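Local coordinates for oligogalacturonate lyase (Vibrio parahaemolyticus RIMD 2210633, PDB 3C5M), which probably cleaves short pectin-derived oligogalacturonides by beta-elimination, on a manganese-binding seven-bladed beta-propeller, at residues N10-V15 with V23-P28; E123-G128 with I144-W149; P166-I171 with T187-H192; K334-S339 with Y378-P383. One frame throughout, in Å; residues are numbered along the deposited sequence.

Contact 1 (N10-V15 with V23-P28); sequences NFETFV and VTRLTP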
loop_
_atom_site.group_PDB
_atom_site.type_symbol
_atom_site.label_atom_id
_atom_site.label_comp_id
_atom_site.label_asym_id
_atom_site.label_seq_id
_atom_site.Cartn_x
_atom_site.Cartn_y
_atom_site.Cartn_z
ATOM N N ASN A 10 -16.216 2.237 20.011
ATOM C CA ASN A 10 -17.131 3.383 19.965
ATOM C C ASN A 10 -16.803 4.224 18.743
ATOM O O ASN A 10 -15.655 4.629 18.561
ATOM C CB ASN A 10 -16.962 4.241 21.223
ATOM C CG ASN A 10 -17.755 3.709 22.396
ATOM O OD1 ASN A 10 -17.918 2.496 22.553
ATOM N ND2 ASN A 10 -18.244 4.609 23.234
ATOM N N PHE A 11 -17.791 4.487 17.898
ATOM C CA PHE A 11 -17.529 5.301 16.716
ATOM C C PHE A 11 -17.958 6.739 16.978
ATOM O O PHE A 11 -19.127 7.014 17.247
ATOM C CB PHE A 11 -18.276 4.746 15.498
ATOM C CG PHE A 11 -17.744 3.422 15.002
ATOM C CD1 PHE A 11 -18.430 2.708 14.029
ATOM C CD2 PHE A 11 -16.561 2.891 15.504
ATOM C CE1 PHE A 11 -17.959 1.492 13.564
ATOM C CE2 PHE A 11 -16.078 1.673 15.045
ATOM C CZ PHE A 11 -16.781 0.976 14.074
ATOM N N GLU A 12 -17.004 7.656 16.915
ATOM C CA GLU A 12 -17.303 9.056 17.148
ATOM C C GLU A 12 -17.141 9.820 15.851
ATOM O O GLU A 12 -16.086 9.784 15.222
ATOM C CB GLU A 12 -16.373 9.629 18.219
ATOM C CG GLU A 12 -16.630 11.100 18.541
ATOM C CD GLU A 12 -15.784 11.611 19.699
ATOM O OE1 GLU A 12 -15.855 12.822 20.007
ATOM O OE2 GLU A 12 -15.051 10.801 20.305
ATOM N N THR A 13 -18.192 10.515 15.447
ATOM C CA THR A 13 -18.143 11.268 14.209
ATOM C C THR A 13 -18.092 12.769 14.469
ATOM O O THR A 13 -18.841 13.291 15.297
ATOM C CB THR A 13 -19.367 10.965 13.348
ATOM O OG1 THR A 13 -19.507 9.544 13.201
ATOM C CG2 THR A 13 -19.218 11.610 11.998
ATOM N N PHE A 14 -17.205 13.461 13.762
ATOM C CA PHE A 14 -17.085 14.906 13.912
ATOM C C PHE A 14 -17.071 15.594 12.548
ATOM O O PHE A 14 -16.903 14.947 11.520
ATOM C CB PHE A 14 -15.823 15.269 14.715
ATOM C CG PHE A 14 -14.536 14.835 14.072
ATOM C CD1 PHE A 14 -14.105 13.514 14.156
ATOM C CD2 PHE A 14 -13.760 15.748 13.363
ATOM C CE1 PHE A 14 -12.920 13.106 13.541
ATOM C CE2 PHE A 14 -12.567 15.352 12.738
ATOM C CZ PHE A 14 -12.149 14.030 12.829
ATOM N N VAL A 15 -17.269 16.903 12.538
ATOM C CA VAL A 15 -17.280 17.645 11.288
ATOM C C VAL A 15 -15.997 18.431 11.125
ATOM O O VAL A 15 -15.570 19.125 12.042
ATOM C CB VAL A 15 -18.478 18.606 11.242
ATOM C CG1 VAL A 15 -18.486 19.387 9.944
ATOM C CG2 VAL A 15 -19.769 17.822 11.404
ATOM N N VAL A 23 -16.373 13.111 9.395
ATOM C CA VAL A 23 -15.267 12.194 9.607
ATOM C C VAL A 23 -15.540 11.412 10.873
ATOM O O VAL A 23 -15.823 11.983 11.926
ATOM C CB VAL A 23 -13.946 12.918 9.817
ATOM C CG1 VAL A 23 -12.876 11.911 10.118
ATOM C CG2 VAL A 23 -13.598 13.732 8.591
ATOM N N THR A 24 -15.427 10.098 10.782
ATOM C CA THR A 24 -15.691 9.276 11.939
ATOM C C THR A 24 -14.479 8.436 12.334
ATOM O O THR A 24 -13.824 7.848 11.487
ATOM C CB THR A 24 -16.971 8.431 11.671
ATOM O OG1 THR A 24 -16.970 7.256 12.489
ATOM C CG2 THR A 24 -17.079 8.085 10.207
ATOM N N ARG A 25 -14.175 8.427 13.631
ATOM C CA ARG A 25 -13.034 7.694 14.188
ATOM C C ARG A 25 -13.491 6.288 14.605
ATOM O O ARG A 25 -14.433 6.147 15.383
ATOM C CB ARG A 25 -12.494 8.453 15.407
ATOM C CG ARG A 25 -11.108 8.047 15.847
ATOM C CD ARG A 25 -10.803 8.497 17.266
ATOM N NE ARG A 25 -11.640 7.798 18.240
ATOM C CZ ARG A 25 -12.490 8.402 19.058
ATOM N NH1 ARG A 25 -12.614 9.722 19.023
ATOM N NH2 ARG A 25 -13.221 7.685 19.900
ATOM N N LEU A 26 -12.822 5.252 14.096
ATOM C CA LEU A 26 -13.189 3.874 14.400
ATOM C C LEU A 26 -12.525 3.291 15.641
ATOM O O LEU A 26 -13.146 2.536 16.390
ATOM C CB LEU A 26 -12.857 2.971 13.213
ATOM C CG LEU A 26 -13.593 3.123 11.882
ATOM C CD1 LEU A 26 -15.069 3.275 12.146
ATOM C CD2 LEU A 26 -13.070 4.307 11.118
ATOM N N THR A 27 -11.258 3.630 15.851
ATOM C CA THR A 27 -10.510 3.108 16.986
ATOM C C THR A 27 -10.366 4.090 18.158
ATOM O O THR A 27 -10.493 5.307 17.986
ATOM C CB THR A 27 -9.109 2.636 16.509
ATOM O OG1 THR A 27 -8.405 3.721 15.883
ATOM C CG2 THR A 27 -9.265 1.512 15.503
ATOM N N PRO A 28 -10.120 3.566 19.373
ATOM C CA PRO A 28 -9.958 4.382 20.582
ATOM C C PRO A 28 -8.820 5.390 20.450
ATOM O O PRO A 28 -7.830 5.147 19.752
ATOM C CB PRO A 28 -9.672 3.349 21.671
ATOM C CG PRO A 28 -10.433 2.166 21.208
ATOM C CD PRO A 28 -10.108 2.135 19.719
#

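Contact 2 (E123-G128 with I144-W149); sequences EWKGYG and ILKRDW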
loop_
_atom_site.group_PDB
_atom_site.type_symbol
_atom_site.label_atom_id
_atom_site.label_comp_id
_atom_site.label_asym_id
_atom_site.label_seq_id
_atom_site.Cartn_x
_atom_site.Cartn_y
_atom_site.Cartn_z
ATOM N N GLU A 123 19.088 -18.776 2.626
ATOM C CA GLU A 123 19.969 -18.080 1.689
ATOM C C GLU A 123 19.476 -16.673 1.329
ATOM O O GLU A 123 20.266 -15.808 0.939
ATOM C CB GLU A 123 20.105 -18.900 0.396
ATOM C CG GLU A 123 20.949 -20.167 0.519
ATOM C CD GLU A 123 22.439 -19.869 0.571
ATOM O OE1 GLU A 123 23.230 -20.821 0.761
ATOM O OE2 GLU A 123 22.817 -18.683 0.418
ATOM N N TRP A 124 18.172 -16.450 1.458
ATOM C CA TRP A 124 17.604 -15.162 1.104
ATOM C C TRP A 124 16.949 -14.386 2.240
ATOM O O TRP A 124 16.791 -14.880 3.359
ATOM C CB TRP A 124 16.612 -15.338 -0.047
ATOM C CG TRP A 124 17.193 -16.063 -1.224
ATOM C CD1 TRP A 124 17.435 -17.403 -1.319
ATOM C CD2 TRP A 124 17.614 -15.493 -2.472
ATOM N NE1 TRP A 124 17.976 -17.705 -2.552
ATOM C CE2 TRP A 124 18.096 -16.552 -3.276
ATOM C CE3 TRP A 124 17.629 -14.192 -2.989
ATOM C CZ2 TRP A 124 18.586 -16.354 -4.564
ATOM C CZ3 TRP A 124 18.121 -13.988 -4.278
ATOM C CH2 TRP A 124 18.593 -15.068 -5.052
ATOM N N LYS A 125 16.582 -13.147 1.933
ATOM C CA LYS A 125 15.952 -12.256 2.898
ATOM C C LYS A 125 14.729 -11.663 2.216
ATOM O O LYS A 125 14.819 -11.171 1.098
ATOM C CB LYS A 125 16.930 -11.148 3.282
ATOM C CG LYS A 125 16.605 -10.419 4.573
ATOM C CD LYS A 125 16.890 -11.293 5.791
ATOM C CE LYS A 125 16.524 -10.579 7.099
ATOM N NZ LYS A 125 17.162 -9.226 7.210
ATOM N N GLY A 126 13.583 -11.727 2.881
ATOM C CA GLY A 126 12.365 -11.190 2.298
ATOM C C GLY A 126 12.395 -9.674 2.258
ATOM O O GLY A 126 12.815 -9.039 3.221
ATOM N N TYR A 127 11.940 -9.092 1.152
ATOM C CA TYR A 127 11.930 -7.640 0.984
ATOM C C TYR A 127 10.689 -7.150 0.227
ATOM O O TYR A 127 10.334 -7.671 -0.845
ATOM C CB TYR A 127 13.209 -7.194 0.261
ATOM C CG TYR A 127 13.238 -5.725 -0.089
ATOM C CD1 TYR A 127 12.708 -5.261 -1.297
ATOM C CD2 TYR A 127 13.770 -4.791 0.798
ATOM C CE1 TYR A 127 12.707 -3.903 -1.609
ATOM C CE2 TYR A 127 13.770 -3.429 0.494
ATOM C CZ TYR A 127 13.235 -2.996 -0.709
ATOM O OH TYR A 127 13.206 -1.649 -0.993
ATOM N N GLY A 128 10.035 -6.137 0.783
ATOM C CA GLY A 128 8.832 -5.614 0.164
ATOM C C GLY A 128 7.584 -6.275 0.732
ATOM O O GLY A 128 7.626 -6.897 1.798
ATOM N N ILE A 144 16.175 -10.686 -1.346
ATOM C CA ILE A 144 17.549 -10.244 -1.534
ATOM C C ILE A 144 18.498 -11.275 -0.948
ATOM O O ILE A 144 18.278 -11.761 0.158
ATOM C CB ILE A 144 17.750 -8.910 -0.819
ATOM C CG1 ILE A 144 16.783 -7.887 -1.417
ATOM C CG2 ILE A 144 19.193 -8.455 -0.923
ATOM C CD1 ILE A 144 16.731 -6.578 -0.672
ATOM N N LEU A 145 19.552 -11.620 -1.676
ATOM C CA LEU A 145 20.496 -12.607 -1.165
ATOM C C LEU A 145 21.064 -12.124 0.182
ATOM O O LEU A 145 21.657 -11.052 0.255
ATOM C CB LEU A 145 21.620 -12.806 -2.173
ATOM C CG LEU A 145 22.135 -14.236 -2.309
ATOM C CD1 LEU A 145 23.304 -14.197 -3.260
ATOM C CD2 LEU A 145 22.560 -14.818 -0.956
ATOM N N LYS A 146 20.882 -12.912 1.241
ATOM C CA LYS A 146 21.364 -12.534 2.570
ATOM C C LYS A 146 22.745 -11.915 2.606
ATOM O O LYS A 146 22.947 -10.903 3.266
ATOM C CB LYS A 146 21.347 -13.725 3.522
ATOM C CG LYS A 146 20.058 -13.878 4.283
ATOM C CD LYS A 146 20.236 -14.853 5.427
ATOM C CE LYS A 146 18.956 -15.014 6.222
ATOM N NZ LYS A 146 19.183 -15.977 7.326
ATOM N N ARG A 147 23.693 -12.524 1.904
ATOM C CA ARG A 147 25.061 -12.016 1.866
ATOM C C ARG A 147 25.132 -10.573 1.354
ATOM O O ARG A 147 25.950 -9.783 1.827
ATOM C CB ARG A 147 25.923 -12.909 0.978
ATOM C CG ARG A 147 25.895 -14.378 1.367
ATOM C CD ARG A 147 26.896 -15.184 0.543
ATOM N NE ARG A 147 26.874 -14.783 -0.862
ATOM C CZ ARG A 147 27.678 -13.868 -1.394
ATOM N NH1 ARG A 147 28.583 -13.256 -0.639
ATOM N NH2 ARG A 147 27.565 -13.553 -2.679
ATOM N N ASP A 148 24.272 -10.242 0.391
ATOM C CA ASP A 148 24.237 -8.907 -0.195
ATOM C C ASP A 148 23.413 -7.913 0.615
ATOM O O ASP A 148 23.429 -6.716 0.333
ATOM C CB ASP A 148 23.663 -8.971 -1.613
ATOM C CG ASP A 148 24.564 -9.718 -2.582
ATOM O OD1 ASP A 148 25.372 -10.565 -2.132
ATOM O OD2 ASP A 148 24.445 -9.466 -3.804
ATOM N N TRP A 149 22.697 -8.399 1.621
ATOM C CA TRP A 149 21.848 -7.536 2.426
ATOM C C TRP A 149 22.624 -6.584 3.324
ATOM O O TRP A 149 23.646 -6.949 3.895
ATOM C CB TRP A 149 20.905 -8.378 3.282
ATOM C CG TRP A 149 19.817 -7.561 3.916
ATOM C CD1 TRP A 149 18.707 -7.053 3.300
ATOM C CD2 TRP A 149 19.763 -7.101 5.275
ATOM N NE1 TRP A 149 17.968 -6.303 4.187
ATOM C CE2 TRP A 149 18.595 -6.316 5.405
ATOM C CE3 TRP A 149 20.591 -7.273 6.393
ATOM C CZ2 TRP A 149 18.234 -5.706 6.612
ATOM C CZ3 TRP A 149 20.231 -6.665 7.592
ATOM C CH2 TRP A 149 19.065 -5.891 7.689
#

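Contact 3 (P166-I171 with T187-H192); sequences PTCRLI and TAWLGH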
loop_
_atom_site.group_PDB
_atom_site.type_symbol
_atom_site.label_atom_id
_atom_site.label_comp_id
_atom_site.label_asym_id
_atom_site.label_seq_id
_atom_site.Cartn_x
_atom_site.Cartn_y
_atom_site.Cartn_z
ATOM N N PRO A 166 23.211 -5.381 -5.345
ATOM C CA PRO A 166 22.838 -6.624 -4.674
ATOM C C PRO A 166 22.000 -7.505 -5.585
ATOM O O PRO A 166 21.216 -6.996 -6.388
ATOM C CB PRO A 166 22.043 -6.129 -3.477
ATOM C CG PRO A 166 21.299 -4.975 -4.078
ATOM C CD PRO A 166 22.376 -4.265 -4.867
ATOM N N THR A 167 22.172 -8.817 -5.463
ATOM C CA THR A 167 21.427 -9.767 -6.268
ATOM C C THR A 167 20.065 -10.019 -5.627
ATOM O O THR A 167 19.969 -10.532 -4.506
ATOM C CB THR A 167 22.205 -11.098 -6.407
ATOM O OG1 THR A 167 21.317 -12.141 -6.828
ATOM C CG2 THR A 167 22.829 -11.485 -5.091
ATOM N N CYS A 168 19.019 -9.633 -6.352
ATOM C CA CYS A 168 17.640 -9.777 -5.904
ATOM C C CYS A 168 16.854 -10.614 -6.893
ATOM O O CYS A 168 17.155 -10.634 -8.081
ATOM C CB CYS A 168 16.973 -8.407 -5.805
ATOM S SG CYS A 168 17.712 -7.296 -4.618
ATOM N N ARG A 169 15.830 -11.296 -6.407
ATOM C CA ARG A 169 15.012 -12.107 -7.284
ATOM C C ARG A 169 13.535 -11.842 -7.034
ATOM O O ARG A 169 13.107 -11.647 -5.899
ATOM C CB ARG A 169 15.306 -13.591 -7.070
ATOM C CG ARG A 169 14.956 -14.093 -5.679
ATOM C CD ARG A 169 15.216 -15.579 -5.565
ATOM N NE ARG A 169 14.786 -16.124 -4.281
ATOM C CZ ARG A 169 14.788 -17.420 -3.984
ATOM N NH1 ARG A 169 15.201 -18.314 -4.877
ATOM N NH2 ARG A 169 14.366 -17.827 -2.794
ATOM N N LEU A 170 12.772 -11.835 -8.117
ATOM C CA LEU A 170 11.337 -11.625 -8.076
ATOM C C LEU A 170 10.714 -13.029 -8.156
ATOM O O LEU A 170 10.690 -13.636 -9.225
ATOM C CB LEU A 170 10.920 -10.783 -9.281
ATOM C CG LEU A 170 9.551 -10.108 -9.264
ATOM C CD1 LEU A 170 9.323 -9.346 -10.566
ATOM C CD2 LEU A 170 8.478 -11.148 -9.076
ATOM N N ILE A 171 10.220 -13.547 -7.028
ATOM C CA ILE A 171 9.638 -14.886 -6.994
ATOM C C ILE A 171 8.120 -14.924 -6.993
ATOM O O ILE A 171 7.451 -13.929 -6.736
ATOM C CB ILE A 171 10.118 -15.694 -5.765
ATOM C CG1 ILE A 171 9.597 -15.055 -4.480
ATOM C CG2 ILE A 171 11.637 -15.782 -5.761
ATOM C CD1 ILE A 171 9.982 -15.796 -3.210
ATOM N N THR A 187 21.326 -8.678 -10.630
ATOM C CA THR A 187 22.300 -8.161 -9.681
ATOM C C THR A 187 22.045 -6.691 -9.401
ATOM O O THR A 187 22.972 -5.916 -9.157
ATOM C CB THR A 187 23.732 -8.327 -10.206
ATOM O OG1 THR A 187 23.782 -7.958 -11.590
ATOM C CG2 THR A 187 24.190 -9.759 -10.038
ATOM N N ALA A 188 20.769 -6.319 -9.435
ATOM C CA ALA A 188 20.341 -4.949 -9.178
ATOM C C ALA A 188 19.312 -4.957 -8.056
ATOM O O ALA A 188 18.669 -5.973 -7.809
ATOM C CB ALA A 188 19.728 -4.353 -10.440
ATOM N N TRP A 189 19.159 -3.828 -7.374
ATOM C CA TRP A 189 18.187 -3.724 -6.288
ATOM C C TRP A 189 16.764 -3.610 -6.858
ATOM O O TRP A 189 16.380 -2.565 -7.379
ATOM C CB TRP A 189 18.505 -2.501 -5.423
ATOM C CG TRP A 189 17.647 -2.384 -4.192
ATOM C CD1 TRP A 189 16.754 -3.303 -3.724
ATOM C CD2 TRP A 189 17.655 -1.316 -3.243
ATOM N NE1 TRP A 189 16.213 -2.877 -2.545
ATOM C CE2 TRP A 189 16.748 -1.658 -2.224
ATOM C CE3 TRP A 189 18.343 -0.099 -3.154
ATOM C CZ2 TRP A 189 16.511 -0.830 -1.124
ATOM C CZ3 TRP A 189 18.105 0.723 -2.062
ATOM C CH2 TRP A 189 17.197 0.353 -1.061
ATOM N N LEU A 190 15.991 -4.689 -6.753
ATOM C CA LEU A 190 14.619 -4.737 -7.264
ATOM C C LEU A 190 13.632 -4.467 -6.137
ATOM O O LEU A 190 13.999 -4.506 -4.965
ATOM C CB LEU A 190 14.321 -6.122 -7.849
ATOM C CG LEU A 190 15.346 -6.650 -8.842
ATOM C CD1 LEU A 190 15.050 -8.096 -9.153
ATOM C CD2 LEU A 190 15.334 -5.790 -10.085
ATOM N N GLY A 191 12.376 -4.214 -6.487
ATOM C CA GLY A 191 11.401 -3.966 -5.452
ATOM C C GLY A 191 9.984 -3.793 -5.939
ATOM O O GLY A 191 9.715 -3.812 -7.140
ATOM N N HIS A 192 9.084 -3.637 -4.972
ATOM C CA HIS A 192 7.656 -3.428 -5.194
ATOM C C HIS A 192 7.031 -4.271 -6.304
ATOM O O HIS A 192 6.628 -3.756 -7.357
ATOM C CB HIS A 192 7.374 -1.942 -5.470
ATOM C CG HIS A 192 5.919 -1.596 -5.438
ATOM N ND1 HIS A 192 5.353 -0.667 -6.286
ATOM C CD2 HIS A 192 4.909 -2.062 -4.666
ATOM C CE1 HIS A 192 4.058 -0.579 -6.036
ATOM N NE2 HIS A 192 3.763 -1.415 -5.057
#

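Contact 4 (K334-S339 with Y378-P383); sequences KLCKHS and YIADVP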
loop_
_atom_site.group_PDB
_atom_site.type_symbol
_atom_site.label_atom_id
_atom_site.label_comp_id
_atom_site.label_asym_id
_atom_site.label_seq_id
_atom_site.Cartn_x
_atom_site.Cartn_y
_atom_site.Cartn_z
ATOM N N LYS A 334 -10.160 19.514 -1.845
ATOM C CA LYS A 334 -9.885 19.147 -0.460
ATOM C C LYS A 334 -11.084 18.441 0.136
ATOM O O LYS A 334 -12.167 19.007 0.165
ATOM C CB LYS A 334 -9.570 20.380 0.382
ATOM C CG LYS A 334 -8.261 21.073 0.038
ATOM C CD LYS A 334 -7.932 22.125 1.097
ATOM C CE LYS A 334 -6.606 22.832 0.830
ATOM N NZ LYS A 334 -6.592 23.648 -0.429
ATOM N N LEU A 335 -10.891 17.211 0.614
ATOM C CA LEU A 335 -11.993 16.433 1.201
ATOM C C LEU A 335 -12.200 16.876 2.637
ATOM O O LEU A 335 -13.210 17.472 2.995
ATOM C CB LEU A 335 -11.678 14.928 1.197
ATOM C CG LEU A 335 -12.842 13.926 1.100
ATOM C CD1 LEU A 335 -12.387 12.561 1.606
ATOM C CD2 LEU A 335 -14.031 14.417 1.896
ATOM N N CYS A 336 -11.227 16.552 3.468
ATOM C CA CYS A 336 -11.287 16.922 4.860
ATOM C C CYS A 336 -9.848 17.101 5.242
ATOM O O CYS A 336 -8.982 17.251 4.379
ATOM C CB CYS A 336 -11.936 15.823 5.707
ATOM S SG CYS A 336 -10.955 14.320 5.858
ATOM N N LYS A 337 -9.586 17.061 6.534
ATOM C CA LYS A 337 -8.240 17.265 7.015
ATOM C C LYS A 337 -7.779 16.060 7.826
ATOM O O LYS A 337 -8.532 15.548 8.641
ATOM C CB LYS A 337 -8.240 18.554 7.846
ATOM C CG LYS A 337 -6.886 19.126 8.160
ATOM C CD LYS A 337 -6.959 20.610 8.541
ATOM C CE LYS A 337 -7.771 20.873 9.815
ATOM N NZ LYS A 337 -9.243 20.899 9.566
ATOM N N HIS A 338 -6.557 15.591 7.577
ATOM C CA HIS A 338 -6.015 14.455 8.318
ATOM C C HIS A 338 -5.090 14.932 9.431
ATOM O O HIS A 338 -4.944 14.264 10.448
ATOM C CB HIS A 338 -5.276 13.467 7.382
ATOM C CG HIS A 338 -4.039 14.022 6.739
ATOM N ND1 HIS A 338 -2.895 14.325 7.451
ATOM C CD2 HIS A 338 -3.763 14.314 5.446
ATOM C CE1 HIS A 338 -1.970 14.780 6.621
ATOM N NE2 HIS A 338 -2.471 14.783 5.398
ATOM N N SER A 339 -4.475 16.096 9.234
ATOM C CA SER A 339 -3.577 16.693 10.229
ATOM C C SER A 339 -2.722 15.670 10.952
ATOM O O SER A 339 -2.850 15.491 12.163
ATOM C CB SER A 339 -4.381 17.480 11.275
ATOM O OG SER A 339 -5.062 18.582 10.697
ATOM N N TYR A 378 -9.531 6.521 10.828
ATOM C CA TYR A 378 -10.717 7.331 10.534
ATOM C C TYR A 378 -11.261 6.994 9.164
ATOM O O TYR A 378 -10.566 6.423 8.335
ATOM C CB TYR A 378 -10.371 8.826 10.536
ATOM C CG TYR A 378 -9.764 9.348 11.818
ATOM C CD1 TYR A 378 -8.417 9.154 12.107
ATOM C CD2 TYR A 378 -10.549 10.010 12.760
ATOM C CE1 TYR A 378 -7.864 9.598 13.303
ATOM C CE2 TYR A 378 -10.005 10.463 13.961
ATOM C CZ TYR A 378 -8.661 10.249 14.228
ATOM O OH TYR A 378 -8.118 10.667 15.428
ATOM N N ILE A 379 -12.515 7.345 8.934
ATOM C CA ILE A 379 -13.134 7.149 7.639
ATOM C C ILE A 379 -13.853 8.458 7.355
ATOM O O ILE A 379 -14.801 8.819 8.050
ATOM C CB ILE A 379 -14.168 6.003 7.635
ATOM C CG1 ILE A 379 -13.461 4.654 7.591
ATOM C CG2 ILE A 379 -15.081 6.130 6.427
ATOM C CD1 ILE A 379 -14.362 3.494 7.815
ATOM N N ALA A 380 -13.390 9.179 6.344
ATOM C CA ALA A 380 -14.004 10.445 5.988
ATOM C C ALA A 380 -15.067 10.221 4.919
ATOM O O ALA A 380 -14.813 9.567 3.910
ATOM C CB ALA A 380 -12.945 11.413 5.475
ATOM N N ASP A 381 -16.259 10.767 5.143
ATOM C CA ASP A 381 -17.346 10.650 4.180
ATOM C C ASP A 381 -16.922 11.343 2.901
ATOM O O ASP A 381 -16.024 12.176 2.921
ATOM C CB ASP A 381 -18.618 11.301 4.735
ATOM C CG ASP A 381 -19.441 10.342 5.594
ATOM O OD1 ASP A 381 -18.854 9.606 6.435
ATOM O OD2 ASP A 381 -20.684 10.332 5.436
ATOM N N VAL A 382 -17.544 10.984 1.786
ATOM C CA VAL A 382 -17.219 11.613 0.511
ATOM C C VAL A 382 -18.496 11.954 -0.228
ATOM O O VAL A 382 -19.004 11.154 -1.014
ATOM C CB VAL A 382 -16.364 10.702 -0.398
ATOM C CG1 VAL A 382 -16.039 11.423 -1.693
ATOM C CG2 VAL A 382 -15.093 10.306 0.318
ATOM N N PRO A 383 -19.031 13.156 0.013
ATOM C CA PRO A 383 -20.262 13.621 -0.628
ATOM C C PRO A 383 -20.221 13.517 -2.152
ATOM O O PRO A 383 -19.150 13.427 -2.748
ATOM C CB PRO A 383 -20.379 15.061 -0.131
ATOM C CG PRO A 383 -18.961 15.447 0.129
ATOM C CD PRO A 383 -18.415 14.231 0.803
#

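Contact 1 (N10-V15 with V23-P28)
Strand 12-15 runs antiparallel to strand 23-25, at 150° between their directions, with Glu-12/Arg-25 and Phe-14/Val-23 as hydrogen-bonded pairs around the non-hydrogen-bonded pair Thr-13/Thr-24. This beta hairpin forms the margin of a propeller blade that also contains C-terminal strand 376-381, the mixing of chain ends known as velcro closure. The backbone link is firm at one end, where Phe-14 N donates to Val-23 O at 2.7 Å and Val-23 N returns a bond to Phe-14 O. At the other, Arg-25 N reaches Glu-12 O at 2.8 Å, but the return bond from Glu-12 N to Arg-25 O is weak. On the Glu-12, Phe-14, Val-23 and Arg-25 face, the extended Glu-12 chain carries OE2 to 3.0 Å from Arg-25 NH1 in a salt bridge. The two flat groups are 83° apart, and NH1 comes from above the carboxylate plane. A bend at chi3 (67°) turns the arginine so that NE can donate to Thr-27 O at 2.8 Å, within the guanidinium plane, so two different nitrogens help to fix its rotation. Phe-14 lies alongside Val-23, whose branched CB sits over the ring, offset toward the rim. Beyond the strand ends, Leu-65 touches both Phe-11 and Leu-26. A slim leucine methyl suits a flat aromatic face: Leu-26 CD1 stands 3.4 Å from the centroid of the Phe-11 ring, almost on its normal.

Contact 2 (E123-G128 with I144-W149)
Lys-125 lays its ammonium over the indole of Trp-149, NZ standing 3.6 Å from the centroid of the six-membered ring and only 8° off its normal, a cation-pi contact. The chain bends at chi2 (73°) and again at chi4, which lets CG lie over the five-membered ring while NZ comes down on the other; a long aliphatic chain with a charged end suits so broad a surface. Beside this pair, Ile-144 CD1 packs on Tyr-127, 3.6 Å from its CG, and Leu-145 CB lies over one face of Trp-124 toward the rim. Backbone bonds set these positions. Lys-125 N donates to Ile-144 O and Ile-144 N to Lys-125 O, both at 2.8 Å, while Lys-146 N reaches Glu-123 O at 3.0 Å. Past Leu-145 the chain winds into a 3-10 turn, in which Asp-148 N bonds to Leu-145 O and Trp-149 N to Lys-146 O; this brings the indole back against Lys-125. The stem of Lys-146 runs along Trp-124 O, and its ammonium is held by a salt bridge to Glu-122. Further out, Arg-169 makes a cation-pi contact with Trp-124, and Trp-189 meets Tyr-127 edge-to-face. The whole is an antiparallel beta hairpin, strand 124-132 with strand 138-145, on the edge of a four-stranded blade, the repeating sheet of a beta-propeller.

Contact 3 (P166-I171 with T187-H192)
The carbonyl oxygen of Ala-188 faces the Cys-168 side chain, whose CB and SG both lie 3.6 Å from Ala-188 O. The thiol is placed there by its first torsion (chi1 -62°), which sets SG beside its own backbone N and leads it to Trp-189 as well. SG lies 4.2 Å from Trp-189 CD1 and meets the indole obliquely, a sulfur-aromatic contact. Leu-190 approaches the same cysteine from the strand: its CG is 3.9 Å from Cys-168 CB, and its CD1 reaches past to Cys-168 O at 3.5 Å. This is where a beta-propeller passes from blade to blade, because residues 187-189 carry the chain from strand 180-186, the last of one sheet, to strand 190-196, the first of the next. Cysteine is short enough for SG to meet the linker backbone at Ala-188, whereas the longer leucine reaches the strand 168-174 backbone and also touches Phe-205. Pro-166 ends the contact with its rigid ring, CG lying 4.0 Å from Trp-189 CB as the two side chains cross. Beyond it the large indole is bedded among aromatic neighbours, with Phe-161 meeting it edge-to-face and Phe-158 at an intermediate tilt. At the head of the strand, Thr-167 N donates to Asp-148 OD2.

Contact 4 (K334-S339 with Y378-P383)
Leu-335 and Cys-336 both point their side chains at the last strand of the next propeller blade and the residues just after it, where Ala-380 and Val-382 receive them. Leu-335 holds CG on the far side from its backbone N (chi1 -151°), and chi2 then directs its two methyls at residues 380-382. CD1 touches Val-382 CG2 at 3.8 Å and Ala-380 CB at 4.1 Å, while CD2 rests against the Asp-381 carbonyl. Leucine and valine cross at about a right angle; in Val-382 it is the branch beside the backbone N, CG2, that does the touching. Cys-336 takes a different rotamer, with SG tucked between its own N and carbonyl carbon (chi1 69°), and SG lies 3.5 Å from Ala-380 CB. An alanine methyl is short enough to take a neighbour from each of two successive residues, here sulfur and leucine. Strands 334-337 and 378-381 come no nearer than 7.6 Å along their axes, too far for a beta pairing. Val-23 touches both Cys-336 and Ala-380, and Val-365 touches both Leu-335 and Val-382, which continues the apolar layer. With no hydrogen bond between the two segments, adjacent blades meet here through the fit of buried hydrocarbon and sulfur, an adhesion that depends on shape and burial rather than on direction.

Overall arrangement
The four contacts form two pairs on opposite sides of the propeller. Contacts 1 and 4 have centres 12 Å apart and share the blade closed by both chain ends; strands 22-25 and 376-381 are neighbours there, Thr-24 O lying 2.9 Å from Ile-379 N. Contacts 2 and 3, with centres 9 Å apart, meet in another blade, where Leu-145 N is 3.1 Å from Thr-167 O. Across the molecule, contacts 1 and 2 are 41 Å apart between centres. Contacts 1 and 2 lie within blades; 3 and 4 join one blade to the next. The manganese, bound by His-287, Gln-350, His-353 and His-355, lies about 13 Å from the Tyr-127 side chain of contact 2.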